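Local coordinates for Hpr(Ser) kinase (Coxiella burnetii, PDB 3TQF), which probably acts as a bifunctional enzyme that uses ATP to phosphorylate a serine of the carrier protein HPr and also removes that phosphate, at residues His8-Val13 against Val44-Ile49; Gly40-Cys45 against Ala88-His93; Met17-Thr22 against Val95-Ser100. All blocks are in the same frame, centred on the assembly; numbering follows the deposited sequence.

Contact 1 of 3, residues His8-Val13 against Val44-Ile49; sequences HANFLV and VCDDVI
A classic beta bulge joins Phe11 to two consecutive residues, Val44 and Cys45, across an antiparallel strand pair. Phe11 O accepts both amides, from Val44 N at 2.8 Å and from Cys45 N at 3.1 Å, while Phe11 N returns a bond to Cys45 O at 2.9 Å. The bulge sets Val44 beside the Phe11 ring, both pointing the same way: the chi1 of -167°, which puts CG beside the carbonyl carbon, lays the ring along the valine, with Phe11 CD2 3.4 Å from Val44 CG1. Ile49 crosses Phe11 at about a right angle and sets CD1 against its CB. An aromatic ring with two beta-branched aliphatics suits this buried spot.

Beyond the bulge the chain turns at Asp47, and polar groups take over. Asn10 OD1 receives Asp47 N at 2.9 Å, and the edge of the His8 ring points ND1 at Asp47 O, 3.0 Å away, nearly in the ring plane. Asn10 and Asp46 lie side by side without a hydrogen bond; Asp46 OD1 has a weak one with Ser30 OG.

Strand 17-23 continues the sheet beyond 10-14, its Leu20 touching Phe11 and Ile49; Leu12 and Asn10 pack on helix 29-38, and Cys45 is disulfide-bonded to Cys62.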
loop_
_atom_site.group_PDB
_atom_site.type_symbol
_atom_site.label_atom_id
_atom_site.label_comp_id
_atom_site.label_asym_id
_atom_site.label_seq_id
_atom_site.Cartn_x
_atom_site.Cartn_y
_atom_site.Cartn_z
ATOM N N HIS A 8 18.380 -6.894 19.347
ATOM C CA HIS A 8 16.957 -6.574 19.270
ATOM C C HIS A 8 16.628 -5.836 17.969
ATOM O O HIS A 8 16.894 -4.646 17.826
ATOM C CB HIS A 8 16.514 -5.762 20.497
ATOM C CG HIS A 8 15.080 -5.335 20.451
ATOM N ND1 HIS A 8 14.096 -6.098 19.864
ATOM C CD2 HIS A 8 14.464 -4.225 20.917
ATOM C CE1 HIS A 8 12.938 -5.471 19.963
ATOM N NE2 HIS A 8 13.133 -4.334 20.602
ATOM N N ALA A 9 16.044 -6.559 17.023
ATOM C CA ALA A 9 15.648 -5.985 15.743
ATOM C C ALA A 9 14.932 -7.033 14.898
ATOM O O ALA A 9 14.904 -8.211 15.254
ATOM C CB ALA A 9 16.872 -5.456 14.997
ATOM N N ASN A 10 14.343 -6.597 13.790
ATOM C CA ASN A 10 13.845 -7.520 12.778
ATOM C C ASN A 10 14.927 -7.678 11.726
ATOM O O ASN A 10 15.651 -6.730 11.441
ATOM C CB ASN A 10 12.556 -7.008 12.140
ATOM C CG ASN A 10 11.445 -6.790 13.152
ATOM O OD1 ASN A 10 11.479 -7.328 14.255
ATOM N ND2 ASN A 10 10.456 -5.989 12.777
ATOM N N PHE A 11 15.038 -8.873 11.154
ATOM C CA PHE A 11 16.082 -9.169 10.182
ATOM C C PHE A 11 15.461 -9.780 8.942
ATOM O O PHE A 11 14.860 -10.847 9.002
ATOM C CB PHE A 11 17.117 -10.117 10.800
ATOM C CG PHE A 11 18.391 -10.251 10.008
ATOM C CD1 PHE A 11 18.981 -9.156 9.399
ATOM C CD2 PHE A 11 19.023 -11.476 9.913
ATOM C CE1 PHE A 11 20.162 -9.288 8.684
ATOM C CE2 PHE A 11 20.208 -11.618 9.202
ATOM C CZ PHE A 11 20.777 -10.521 8.586
ATOM N N LEU A 12 15.600 -9.077 7.821
ATOM C CA LEU A 12 15.014 -9.488 6.552
ATOM C C LEU A 12 16.100 -9.526 5.483
ATOM O O LEU A 12 17.092 -8.800 5.573
ATOM C CB LEU A 12 13.927 -8.495 6.136
ATOM C CG LEU A 12 12.814 -8.230 7.156
ATOM C CD1 LEU A 12 12.328 -6.808 7.071
ATOM C CD2 LEU A 12 11.665 -9.205 6.956
ATOM N N VAL A 13 15.914 -10.377 4.476
ATOM C CA VAL A 13 16.746 -10.327 3.287
ATOM C C VAL A 13 15.976 -9.539 2.232
ATOM O O VAL A 13 14.860 -9.918 1.866
ATOM C CB VAL A 13 17.102 -11.728 2.767
ATOM C CG1 VAL A 13 17.977 -11.625 1.521
ATOM C CG2 VAL A 13 17.813 -12.528 3.852
ATOM N N VAL A 44 14.186 -13.379 8.027
ATOM C CA VAL A 44 15.147 -14.161 8.785
ATOM C C VAL A 44 14.601 -14.324 10.198
ATOM O O VAL A 44 14.462 -15.450 10.682
ATOM C CB VAL A 44 16.546 -13.526 8.806
ATOM C CG1 VAL A 44 17.551 -14.488 9.413
ATOM C CG2 VAL A 44 16.974 -13.154 7.408
ATOM N N CYS A 45 14.269 -13.212 10.852
ATOM C CA CYS A 45 13.729 -13.274 12.208
ATOM C C CYS A 45 12.982 -12.015 12.659
ATOM O O CYS A 45 13.324 -10.901 12.268
ATOM C CB CYS A 45 14.856 -13.558 13.197
ATOM S SG CYS A 45 14.306 -14.420 14.680
ATOM N N ASP A 46 11.968 -12.221 13.499
ATOM C CA ASP A 46 11.216 -11.140 14.125
ATOM C C ASP A 46 11.781 -10.921 15.523
ATOM O O ASP A 46 12.271 -11.863 16.153
ATOM C CB ASP A 46 9.730 -11.522 14.216
ATOM C CG ASP A 46 8.793 -10.309 14.277
ATOM O OD1 ASP A 46 8.931 -9.384 13.436
ATOM O OD2 ASP A 46 7.889 -10.305 15.150
ATOM N N ASP A 47 11.732 -9.677 15.989
ATOM C CA ASP A 47 12.090 -9.307 17.370
ATOM C C ASP A 47 13.564 -9.455 17.760
ATOM O O ASP A 47 14.222 -8.454 18.031
ATOM C CB ASP A 47 11.221 -10.050 18.395
ATOM C CG ASP A 47 11.450 -9.548 19.817
ATOM O OD1 ASP A 47 11.525 -8.313 20.007
ATOM O OD2 ASP A 47 11.565 -10.383 20.746
ATOM N N VAL A 48 14.071 -10.685 17.827
ATOM C CA VAL A 48 15.437 -10.936 18.319
ATOM C C VAL A 48 16.253 -11.779 17.342
ATOM O O VAL A 48 15.719 -12.671 16.693
ATOM C CB VAL A 48 15.410 -11.629 19.691
ATOM C CG1 VAL A 48 16.800 -12.075 20.106
ATOM C CG2 VAL A 48 14.832 -10.692 20.733
ATOM N N ILE A 49 17.550 -11.486 17.254
ATOM C CA ILE A 49 18.451 -12.133 16.302
ATOM C C ILE A 49 19.700 -12.645 17.007
ATOM O O ILE A 49 20.313 -11.914 17.780
ATOM C CB ILE A 49 18.945 -11.138 15.234
ATOM C CG1 ILE A 49 17.803 -10.311 14.673
ATOM C CG2 ILE A 49 19.624 -11.862 14.094
ATOM C CD1 ILE A 49 18.286 -9.092 13.954
#

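Contact 2 of 3, residues Gly40-Cys45 against Ala88-His93; sequences GHQLVC and AVVNQH
The side chain of Gln42 leaves its strand with CG anti to the carbonyl carbon (chi1 -66°) and runs on extended past CG (chi2 173°), which carries its amide obliquely across Val90. There both amide atoms of Gln42, OE1 and NE2, sit 3.9 Å from Val90 CG2, a loose van der Waals contact; the polar end finds its hydrogen bond at Asp87, whose O accepts from Gln42 NE2. Glutamine fits such a partly exposed margin, because its methylenes can pack beside the Ala88 carbonyl while its amide remains available for a backbone acceptor. In Val89, by contrast, CG1 anti to the backbone N (chi1 -174°) brings that methyl to 3.5 Å from Leu43 O.

The backbone provides the main grip. Leu43 N donates to Ala88 O at 3.0 Å and Val90 N to Leu43 O at 2.9 Å, the second bond nearly along the C=O axis; together they bridge Leu43 to Val89 in the pattern of a parallel pair. CA-H groups add to this: Val44 CA approaches Val90 O to 3.5 Å, and Gln42 CA meets Ala88 O at 3.4 Å. The bridge is a single one, and the chain turns away at Asn91 before joining strand 92-102.

Gly40, just after helix 29-38, closes it in a Schellman motif. Leu43 and Ala88 pack beside Ile37 of that helix and Val80 of helix 80-84, Val44 faces strand 10-14, and His41 bonds to Glu146 of helix 141-165.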
loop_
_atom_site.group_PDB
_atom_site.type_symbol
_atom_site.label_atom_id
_atom_site.label_comp_id
_atom_site.label_asym_id
_atom_site.label_seq_id
_atom_site.Cartn_x
_atom_site.Cartn_y
_atom_site.Cartn_z
ATOM N N GLY A 40 7.864 -10.013 -2.055
ATOM C CA GLY A 40 8.761 -11.061 -2.549
ATOM C C GLY A 40 10.089 -11.170 -1.813
ATOM O O GLY A 40 10.975 -11.910 -2.246
ATOM N N HIS A 41 10.231 -10.448 -0.704
ATOM C CA HIS A 41 11.453 -10.489 0.091
ATOM C C HIS A 41 11.334 -11.589 1.135
ATOM O O HIS A 41 10.351 -12.332 1.135
ATOM C CB HIS A 41 11.724 -9.124 0.728
ATOM C CG HIS A 41 11.770 -8.007 -0.270
ATOM N ND1 HIS A 41 12.579 -8.042 -1.385
ATOM C CD2 HIS A 41 11.088 -6.842 -0.337
ATOM C CE1 HIS A 41 12.400 -6.941 -2.090
ATOM N NE2 HIS A 41 11.501 -6.197 -1.476
ATOM N N GLN A 42 12.328 -11.712 2.009
ATOM C CA GLN A 42 12.406 -12.855 2.911
ATOM C C GLN A 42 12.592 -12.452 4.365
ATOM O O GLN A 42 13.241 -11.454 4.672
ATOM C CB GLN A 42 13.558 -13.774 2.499
ATOM C CG GLN A 42 13.371 -14.443 1.157
ATOM C CD GLN A 42 14.605 -15.199 0.709
ATOM O OE1 GLN A 42 15.722 -14.685 0.785
ATOM N NE2 GLN A 42 14.410 -16.421 0.229
ATOM N N LEU A 43 12.025 -13.266 5.250
ATOM C CA LEU A 43 12.174 -13.109 6.692
ATOM C C LEU A 43 13.340 -13.958 7.181
ATOM O O LEU A 43 13.477 -15.113 6.789
ATOM C CB LEU A 43 10.886 -13.555 7.399
ATOM C CG LEU A 43 10.894 -13.700 8.923
ATOM C CD1 LEU A 43 11.161 -12.369 9.608
ATOM C CD2 LEU A 43 9.573 -14.287 9.377
ATOM N N VAL A 44 14.186 -13.379 8.027
ATOM C CA VAL A 44 15.147 -14.161 8.785
ATOM C C VAL A 44 14.601 -14.324 10.198
ATOM O O VAL A 44 14.462 -15.450 10.682
ATOM C CB VAL A 44 16.546 -13.526 8.806
ATOM C CG1 VAL A 44 17.551 -14.488 9.413
ATOM C CG2 VAL A 44 16.974 -13.154 7.408
ATOM N N CYS A 45 14.269 -13.212 10.852
ATOM C CA CYS A 45 13.729 -13.274 12.208
ATOM C C CYS A 45 12.982 -12.015 12.659
ATOM O O CYS A 45 13.324 -10.901 12.268
ATOM C CB CYS A 45 14.856 -13.558 13.197
ATOM S SG CYS A 45 14.306 -14.420 14.680
ATOM N N ALA A 88 9.953 -18.041 1.414
ATOM C CA ALA A 88 9.712 -16.743 2.062
ATOM C C ALA A 88 10.500 -16.559 3.364
ATOM O O ALA A 88 10.549 -15.459 3.908
ATOM C CB ALA A 88 8.222 -16.563 2.334
ATOM N N VAL A 89 11.096 -17.641 3.867
ATOM C CA VAL A 89 11.912 -17.594 5.082
ATOM C C VAL A 89 13.297 -18.192 4.835
ATOM O O VAL A 89 13.456 -19.123 4.047
ATOM C CB VAL A 89 11.245 -18.361 6.241
ATOM C CG1 VAL A 89 12.037 -18.183 7.524
ATOM C CG2 VAL A 89 9.813 -17.895 6.436
ATOM N N VAL A 90 14.289 -17.644 5.530
ATOM C CA VAL A 90 15.675 -18.092 5.436
ATOM C C VAL A 90 16.232 -18.237 6.847
ATOM O O VAL A 90 15.896 -17.446 7.725
ATOM C CB VAL A 90 16.511 -17.089 4.599
ATOM C CG1 VAL A 90 17.827 -16.771 5.266
ATOM C CG2 VAL A 90 16.721 -17.619 3.179
ATOM N N ASN A 91 17.066 -19.252 7.071
ATOM C CA ASN A 91 17.571 -19.528 8.425
ATOM C C ASN A 91 18.744 -18.635 8.856
ATOM O O ASN A 91 18.941 -18.414 10.052
ATOM C CB ASN A 91 17.901 -21.019 8.623
ATOM C CG ASN A 91 19.058 -21.501 7.759
ATOM O OD1 ASN A 91 19.539 -20.791 6.875
ATOM N ND2 ASN A 91 19.508 -22.725 8.017
ATOM N N GLN A 92 19.510 -18.127 7.894
ATOM C CA GLN A 92 20.568 -17.161 8.189
ATOM C C GLN A 92 20.969 -16.335 6.967
ATOM O O GLN A 92 20.618 -16.663 5.837
ATOM C CB GLN A 92 21.803 -17.861 8.772
ATOM C CG GLN A 92 22.356 -18.991 7.929
ATOM C CD GLN A 92 23.719 -19.457 8.406
ATOM O OE1 GLN A 92 23.838 -20.145 9.421
ATOM N NE2 GLN A 92 24.758 -19.090 7.666
ATOM N N HIS A 93 21.707 -15.257 7.214
ATOM C CA HIS A 93 22.194 -14.385 6.154
ATOM C C HIS A 93 23.169 -13.371 6.742
ATOM O O HIS A 93 23.099 -13.054 7.927
ATOM C CB HIS A 93 21.023 -13.656 5.484
ATOM C CG HIS A 93 21.360 -13.054 4.156
ATOM N ND1 HIS A 93 21.938 -11.809 4.030
ATOM C CD2 HIS A 93 21.190 -13.521 2.897
ATOM C CE1 HIS A 93 22.117 -11.539 2.750
ATOM N NE2 HIS A 93 21.669 -12.560 2.042
#

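Contact 3 of 3, residues Met17-Thr22 against Val95-Ser100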
loop_
_atom_site.group_PDB
_atom_site.type_symbol
_atom_site.label_atom_id
_atom_site.label_comp_id
_atom_site.label_asym_id
_atom_site.label_seq_id
_atom_site.Cartn_x
_atom_site.Cartn_y
_atom_site.Cartn_z
HETATM N N MSE A 17 20.416 -8.172 0.330
HETATM C CA MSE A 17 20.983 -7.506 1.500
HETATM C C MSE A 17 20.274 -7.931 2.787
HETATM O O MSE A 17 19.067 -7.752 2.928
HETATM C CB MSE A 17 20.828 -5.987 1.381
HETATM C CG MSE A 17 21.298 -5.363 0.079
HETATM SE SE MSE A 17 23.175 -4.910 0.121
HETATM C CE MSE A 17 23.908 -6.645 -0.378
ATOM N N GLY A 18 21.027 -8.479 3.732
ATOM C CA GLY A 18 20.533 -8.677 5.089
ATOM C C GLY A 18 20.349 -7.339 5.777
ATOM O O GLY A 18 21.317 -6.628 6.024
ATOM N N VAL A 19 19.096 -7.007 6.080
ATOM C CA VAL A 19 18.722 -5.694 6.590
ATOM C C VAL A 19 18.108 -5.812 7.982
ATOM O O VAL A 19 17.137 -6.538 8.173
ATOM C CB VAL A 19 17.699 -5.022 5.658
ATOM C CG1 VAL A 19 17.283 -3.656 6.202
ATOM C CG2 VAL A 19 18.270 -4.909 4.237
ATOM N N LEU A 20 18.694 -5.096 8.943
ATOM C CA LEU A 20 18.181 -5.021 10.311
ATOM C C LEU A 20 17.243 -3.822 10.443
ATOM O O LEU A 20 17.624 -2.713 10.091
ATOM C CB LEU A 20 19.340 -4.850 11.297
ATOM C CG LEU A 20 20.411 -5.942 11.360
ATOM C CD1 LEU A 20 21.584 -5.491 12.208
ATOM C CD2 LEU A 20 19.828 -7.224 11.912
ATOM N N ILE A 21 16.031 -4.037 10.952
ATOM C CA ILE A 21 15.069 -2.941 11.163
ATOM C C ILE A 21 14.820 -2.685 12.649
ATOM O O ILE A 21 14.498 -3.601 13.401
ATOM C CB ILE A 21 13.712 -3.219 10.518
ATOM C CG1 ILE A 21 13.864 -3.589 9.039
ATOM C CG2 ILE A 21 12.833 -1.998 10.645
ATOM C CD1 ILE A 21 13.999 -2.405 8.139
ATOM N N THR A 22 14.938 -1.417 13.038
ATOM C CA THR A 22 14.865 -0.980 14.428
ATOM C C THR A 22 13.935 0.228 14.548
ATOM O O THR A 22 13.655 0.902 13.558
ATOM C CB THR A 22 16.292 -0.636 14.941
ATOM O OG1 THR A 22 16.765 -1.696 15.781
ATOM C CG2 THR A 22 16.326 0.669 15.726
ATOM N N VAL A 95 24.744 -9.765 7.563
ATOM C CA VAL A 95 24.194 -8.449 7.866
ATOM C C VAL A 95 24.894 -7.425 6.996
ATOM O O VAL A 95 26.109 -7.291 7.063
ATOM C CB VAL A 95 24.432 -8.074 9.345
ATOM C CG1 VAL A 95 23.933 -6.657 9.639
ATOM C CG2 VAL A 95 23.768 -9.085 10.263
ATOM N N HIS A 96 24.132 -6.701 6.184
ATOM C CA HIS A 96 24.697 -5.685 5.288
ATOM C C HIS A 96 24.327 -4.256 5.685
ATOM O O HIS A 96 25.132 -3.335 5.530
ATOM C CB HIS A 96 24.235 -5.940 3.853
ATOM C CG HIS A 96 24.817 -7.175 3.246
ATOM N ND1 HIS A 96 25.961 -7.156 2.481
ATOM C CD2 HIS A 96 24.421 -8.468 3.299
ATOM C CE1 HIS A 96 26.245 -8.385 2.088
ATOM N NE2 HIS A 96 25.325 -9.201 2.571
ATOM N N LEU A 97 23.107 -4.074 6.182
ATOM C CA LEU A 97 22.578 -2.748 6.444
ATOM C C LEU A 97 21.718 -2.764 7.693
ATOM O O LEU A 97 21.085 -3.770 8.010
ATOM C CB LEU A 97 21.746 -2.285 5.247
ATOM C CG LEU A 97 21.029 -0.934 5.304
ATOM C CD1 LEU A 97 22.020 0.213 5.238
ATOM C CD2 LEU A 97 20.022 -0.846 4.166
ATOM N N SER A 98 21.705 -1.635 8.393
ATOM C CA SER A 98 20.869 -1.439 9.565
ATOM C C SER A 98 20.037 -0.184 9.353
ATOM O O SER A 98 20.587 0.903 9.255
ATOM C CB SER A 98 21.751 -1.286 10.800
ATOM O OG SER A 98 21.036 -0.719 11.883
ATOM N N ILE A 99 18.722 -0.331 9.261
ATOM C CA ILE A 99 17.832 0.818 9.124
ATOM C C ILE A 99 17.139 1.087 10.449
ATOM O O ILE A 99 16.581 0.185 11.066
ATOM C CB ILE A 99 16.770 0.608 8.031
ATOM C CG1 ILE A 99 17.434 0.409 6.668
ATOM C CG2 ILE A 99 15.824 1.800 7.971
ATOM C CD1 ILE A 99 16.469 0.002 5.589
ATOM N N SER A 100 17.185 2.343 10.876
ATOM C CA SER A 100 16.582 2.777 12.125
ATOM C C SER A 100 15.433 3.724 11.800
ATOM O O SER A 100 15.664 4.846 11.356
ATOM C CB SER A 100 17.630 3.478 12.986
ATOM O OG SER A 100 17.112 3.791 14.261
#
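One face of the His96 imidazole is covered by the terminal methyl of Met17, present here as selenomethionine. Met17 CE stands 3.7 Å from the centroid of the His96 ring and 17° off the ring normal, a CH-pi contact displaced toward the ND1 rim, whereas the selenium approaches only obliquely. Gly18 N is also near the ring, at 3.4 Å from His96 CD2 and likewise oblique. Met17 reaches the face because its flexible chain bends at both chi2 and chi3, crossing the histidine at about a right angle.

Next along the strands, Gly18 O takes two amides, His96 N at 2.8 Å and Leu97 N at 3.1 Å, a doubling made possible by the turned backbone of His96 (psi -36°). Glycine suits this place, since a side chain would crowd Val95. Regular parallel pairing follows: Leu20 N donates to Leu97 O at 2.9 Å, Leu20 O accepts Ile99 N at 2.8 Å, and Thr22 N bonds to Ile99 O. Val19, Ile21, Leu97 and Ile99 form one buried, wholly aliphatic face, where Val19 CG1 meets Ile99 CD1 at 3.8 Å. The other is mixed: Leu20 crosses Val95 at about a right angle, its CD1 3.7 Å from Val95 CG1, among Ser98, Thr22 and Ser100.

Helix 141-165 covers the aliphatic face, with Leu148 on Ile99. Strand 10-14 flanks 17-23, and strand 126-134 flanks 92-102, placing this pair in the sheet's interior.

The three contacts knit one mixed sheet. Contact 1 and contact 2, with centres about 9 Å apart, share Val44 and Cys45: strand 42-45 pairs with strand 10-14 and also with the chain at 88-90. Contact 3, whose centre is also about 9 Å from that of contact 1, continues from it through Asn10 O to Ile21 N, 2.8 Å; contacts 2 and 3 lie about 13 Å apart, both drawing on strand 92-102. Strand 17-23 leads into a probable P-loop. Thr22 of contact 3 touches that loop, as does Asp46 of contact 1, while the Asn10 side chain lies about 5 Å from a phosphate ion, probably from the crystallisation liquor and only suggestive of a pocket.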